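Flagellar protein FliT (Bordetella bronchiseptica, PDB 3H3M) probably acts as a flagellar export chaperone of the FliT family, an all-helical protein seen here as a pair of identical subunits. Local coordinates at residues W43-V46 with L47-G50; L80-R83 with I84-D88. All coordinates share one frame; numbering follows the deposited sequence.

In the fold
Read from the N terminus, the chain runs through helix 20-39, turns into helix 43-63 and then into the long helix 72-105. Interaction 1 (43-46 with 47-50) occupies the first turns of the second helix, and interaction 2 (80-83 with 84-88) lies in the third. Each is a local contact between successive turns, so neither closes a loop; they stand in series, without nesting or crossing. Their centres are about 17 Å apart and their nearest atoms about 8 Å, with no touch. What joins them is their surroundings: side chains from both contacts reach helix 20-39, and both meet the second subunit, the buried interaction 2 lying nearer the centre of the folded chain.

Interaction 1: W43-V46 with L47-G50; sequences WDLV and LNHG
The carbonyl oxygen of L45 takes the amide of H49, with L45 O 2.8 Å from H49 N and an N-H...O angle of 162°. The same i to i+4 spacing sets the two side chains one turn apart on the same flank. L45 swings CG away from its own backbone N (chi1 179°), and its CD1 methyl then comes over one face of the H49 imidazole, displaced toward the rim. CD1 is 3.8 Å from the ring centroid, a CH-pi contact, and the nearest ring atom is NE2, 3.5 Å from L45 CD1. The flank is shared with helix 20-39, where L45 rests on A37 and H49 on L30 and M34. The residues on either side of this pair follow the same backbone pattern: L47 N binds W43 O at 3.0 Å and N48 N binds D44 O at 2.9 Å, whereas G50 N to V46 O stretches to 3.3 Å. W43, V46 and L47 pack on L99, L96 and D93 of the second subunit, and W43 also on A95 and Q98 of helix 72-105. Just ahead, N42 OD1 accepts the amide of L45. The arrangement is that of an i to i+4 aliphatic-aromatic pair in the opening turns of an alpha-helix within a helical bundle.

Interaction 2: L80-R83 with I84-D88; sequences LLVR and ILEND
I84 touches the preceding turn through CD1, which meets L81 CD2 at 3.7 Å as the two side chains cross at a slant, while its amide binds L80 O. L85 follows with the straightest bond, L85 N to L81 O at 2.8 Å and 175°, and its CG lies 3.4 Å from L81 O. Next, E86 donates its amide to V82 O and lays its side chain alongside V82, both pointing the same way. Because CG sits beside its own backbone N (chi1 -77°) and the chain is extended beyond, the carboxylate passes V82 CG1, with E86 CD 3.9 Å from it. R83, bent at chi2 and chi3, crosses E86 aslant; the guanidinium and carboxylate planes are almost parallel, but OE1 approaches the guanidinium obliquely, and R83 NE to E86 OE1 is 3.9 Å, a long salt bridge. The stronger partner of the carboxylate is R61 of the second subunit, which pairs with OE2. The backbone N of N87 is hydrogen-bonded to R83 O at 2.9 Å, and its ND2 lies 3.6 Å from R83 CD; that nitrogen is satisfied by hydroxyls of S32 and T31 on helix 20-39. D88 binds back to I84 through the backbone and packs against Y53 of the second subunit, its carboxylate in a long, weak ion pair with that subunit's R92. The pattern is ordinary alpha-helix; helix 72-105 here packs on helix 20-39 and the second subunit.

Interaction 1: W43-V46 with L47-G50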
loop_
_atom_site.group_PDB
_atom_site.type_symbol
_atom_site.label_atom_id
_atom_site.label_comp_id
_atom_site.label_asym_id
_atom_site.label_seq_id
_atom_site.Cartn_x
_atom_site.Cartn_y
_atom_site.Cartn_z
ATOM N N TRP A 43 0.178 13.216 10.042
ATOM C CA TRP A 43 -0.533 12.893 8.822
ATOM C C TRP A 43 0.074 13.621 7.649
ATOM O O TRP A 43 0.263 13.027 6.615
ATOM C CB TRP A 43 -2.020 13.179 9.015
ATOM C CG TRP A 43 -2.490 12.576 10.318
ATOM C CD1 TRP A 43 -3.041 13.224 11.382
ATOM C CD2 TRP A 43 -2.387 11.196 10.707
ATOM N NE1 TRP A 43 -3.316 12.333 12.387
ATOM C CE2 TRP A 43 -2.919 11.086 12.001
ATOM C CE3 TRP A 43 -1.905 10.061 10.080
ATOM C CZ2 TRP A 43 -3.008 9.893 12.669
ATOM C CZ3 TRP A 43 -1.946 8.878 10.764
ATOM C CH2 TRP A 43 -2.508 8.802 12.053
ATOM N N ASP A 44 0.506 14.846 7.865
ATOM C CA ASP A 44 1.050 15.698 6.791
ATOM C C ASP A 44 2.426 15.247 6.299
ATOM O O ASP A 44 2.742 15.400 5.115
ATOM C CB ASP A 44 1.096 17.181 7.226
ATOM C CG ASP A 44 -0.241 17.883 7.035
ATOM O OD1 ASP A 44 -1.032 17.428 6.152
ATOM O OD2 ASP A 44 -0.525 18.866 7.754
ATOM N N LEU A 45 3.204 14.660 7.187
ATOM C CA LEU A 45 4.443 14.039 6.820
ATOM C C LEU A 45 4.152 12.793 6.018
ATOM O O LEU A 45 4.725 12.585 4.923
ATOM C CB LEU A 45 5.300 13.722 8.075
ATOM C CG LEU A 45 6.633 13.030 7.845
ATOM C CD1 LEU A 45 7.465 13.670 6.692
ATOM C CD2 LEU A 45 7.373 12.991 9.173
ATOM N N VAL A 46 3.218 11.978 6.496
ATOM C CA VAL A 46 2.882 10.747 5.770
ATOM C C VAL A 46 2.560 11.120 4.333
ATOM O O VAL A 46 3.088 10.501 3.403
ATOM C CB VAL A 46 1.686 10.008 6.393
ATOM C CG1 VAL A 46 1.213 8.923 5.474
ATOM C CG2 VAL A 46 2.056 9.461 7.773
ATOM N N LEU A 47 1.710 12.145 4.156
ATOM C CA LEU A 47 1.348 12.635 2.821
ATOM C C LEU A 47 2.550 13.166 2.052
ATOM O O LEU A 47 2.655 12.995 0.858
ATOM C CB LEU A 47 0.360 13.792 2.924
ATOM C CG LEU A 47 -1.126 13.478 2.795
ATOM C CD1 LEU A 47 -1.881 14.815 2.815
ATOM C CD2 LEU A 47 -1.457 12.612 1.565
ATOM N N ASN A 48 3.440 13.869 2.753
ATOM C CA ASN A 48 4.599 14.400 2.086
ATOM C C ASN A 48 5.493 13.277 1.554
ATOM O O ASN A 48 6.045 13.395 0.476
ATOM C CB ASN A 48 5.383 15.318 2.988
ATOM C CG ASN A 48 6.674 15.712 2.368
ATOM O OD1 ASN A 48 6.718 16.559 1.487
ATOM N ND2 ASN A 48 7.744 15.060 2.785
ATOM N N HIS A 49 5.590 12.176 2.311
ATOM C CA HIS A 49 6.329 10.963 1.861
ATOM C C HIS A 49 5.715 10.332 0.604
ATOM O O HIS A 49 6.403 9.698 -0.179
ATOM C CB HIS A 49 6.329 9.904 2.940
ATOM C CG HIS A 49 7.242 10.182 4.070
ATOM N ND1 HIS A 49 8.548 10.566 3.887
ATOM C CD2 HIS A 49 7.077 10.033 5.403
ATOM C CE1 HIS A 49 9.139 10.684 5.066
ATOM N NE2 HIS A 49 8.265 10.380 6.007
ATOM N N GLY A 50 4.410 10.490 0.423
ATOM C CA GLY A 50 3.745 10.036 -0.786
ATOM C C GLY A 50 4.282 10.656 -2.061
ATOM O O GLY A 50 4.108 10.096 -3.157
#

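Interaction 2: L80-R83 with I84-D88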
loop_
_atom_site.group_PDB
_atom_site.type_symbol
_atom_site.label_atom_id
_atom_site.label_comp_id
_atom_site.label_asym_id
_atom_site.label_seq_id
_atom_site.Cartn_x
_atom_site.Cartn_y
_atom_site.Cartn_z
ATOM N N LEU A 80 10.442 -8.004 0.337
ATOM C CA LEU A 80 10.243 -6.557 0.196
ATOM C C LEU A 80 8.782 -6.171 -0.023
ATOM O O LEU A 80 8.264 -5.281 0.660
ATOM C CB LEU A 80 11.127 -6.013 -0.916
ATOM C CG LEU A 80 12.599 -6.038 -0.504
ATOM C CD1 LEU A 80 13.485 -5.477 -1.615
ATOM C CD2 LEU A 80 12.795 -5.282 0.819
ATOM N N LEU A 81 8.102 -6.890 -0.905
ATOM C CA LEU A 81 6.690 -6.674 -1.120
ATOM C C LEU A 81 5.861 -6.942 0.133
ATOM O O LEU A 81 5.039 -6.139 0.525
ATOM C CB LEU A 81 6.191 -7.543 -2.268
ATOM C CG LEU A 81 6.735 -7.119 -3.633
ATOM C CD1 LEU A 81 6.005 -7.871 -4.791
ATOM C CD2 LEU A 81 6.591 -5.620 -3.785
ATOM N N VAL A 82 6.070 -8.081 0.767
ATOM C CA VAL A 82 5.316 -8.371 1.986
ATOM C C VAL A 82 5.492 -7.219 2.963
ATOM O O VAL A 82 4.536 -6.781 3.588
ATOM C CB VAL A 82 5.775 -9.647 2.641
ATOM C CG1 VAL A 82 5.432 -9.607 4.084
ATOM C CG2 VAL A 82 5.135 -10.843 1.947
ATOM N N ARG A 83 6.722 -6.724 3.058
ATOM C CA ARG A 83 7.044 -5.600 3.938
ATOM C C ARG A 83 6.350 -4.284 3.525
ATOM O O ARG A 83 5.859 -3.539 4.403
ATOM C CB ARG A 83 8.546 -5.390 3.984
ATOM C CG ARG A 83 8.996 -4.145 4.795
ATOM C CD ARG A 83 8.534 -4.148 6.327
ATOM N NE ARG A 83 8.819 -5.420 7.035
ATOM C CZ ARG A 83 9.916 -5.692 7.768
ATOM N NH1 ARG A 83 10.877 -4.787 7.937
ATOM N NH2 ARG A 83 10.054 -6.883 8.352
ATOM N N ILE A 84 6.341 -3.995 2.216
ATOM C CA ILE A 84 5.694 -2.777 1.694
ATOM C C ILE A 84 4.195 -2.857 1.948
ATOM O O ILE A 84 3.569 -1.904 2.406
ATOM C CB ILE A 84 5.889 -2.638 0.149
ATOM C CG1 ILE A 84 7.354 -2.394 -0.245
ATOM C CG2 ILE A 84 5.027 -1.525 -0.446
ATOM C CD1 ILE A 84 7.632 -2.720 -1.715
ATOM N N LEU A 85 3.597 -3.990 1.604
ATOM C CA LEU A 85 2.178 -4.168 1.855
ATOM C C LEU A 85 1.843 -4.100 3.368
ATOM O O LEU A 85 0.873 -3.453 3.756
ATOM C CB LEU A 85 1.682 -5.475 1.244
ATOM C CG LEU A 85 1.736 -5.642 -0.304
ATOM C CD1 LEU A 85 1.295 -7.086 -0.718
ATOM C CD2 LEU A 85 0.975 -4.551 -1.082
ATOM N N GLU A 86 2.618 -4.772 4.216
ATOM C CA GLU A 86 2.400 -4.713 5.671
ATOM C C GLU A 86 2.488 -3.272 6.198
ATOM O O GLU A 86 1.722 -2.850 7.080
ATOM C CB GLU A 86 3.438 -5.546 6.422
ATOM C CG GLU A 86 3.230 -7.032 6.410
ATOM C CD GLU A 86 4.263 -7.781 7.285
ATOM O OE1 GLU A 86 5.351 -7.221 7.577
ATOM O OE2 GLU A 86 3.963 -8.939 7.669
ATOM N N ASN A 87 3.429 -2.514 5.655
ATOM C CA ASN A 87 3.559 -1.106 6.024
ATOM C C ASN A 87 2.390 -0.265 5.603
ATOM O O ASN A 87 1.901 0.578 6.368
ATOM C CB ASN A 87 4.852 -0.542 5.481
ATOM C CG ASN A 87 6.032 -0.938 6.307
ATOM O OD1 ASN A 87 5.877 -1.370 7.474
ATOM N ND2 ASN A 87 7.245 -0.786 5.731
ATOM N N ASP A 88 1.902 -0.536 4.416
ATOM C CA ASP A 88 0.752 0.159 3.869
ATOM C C ASP A 88 -0.450 -0.133 4.748
ATOM O O ASP A 88 -1.189 0.773 5.141
ATOM C CB ASP A 88 0.527 -0.299 2.424
ATOM C CG ASP A 88 1.291 0.562 1.379
ATOM O OD1 ASP A 88 2.170 1.347 1.780
ATOM O OD2 ASP A 88 0.970 0.489 0.144
#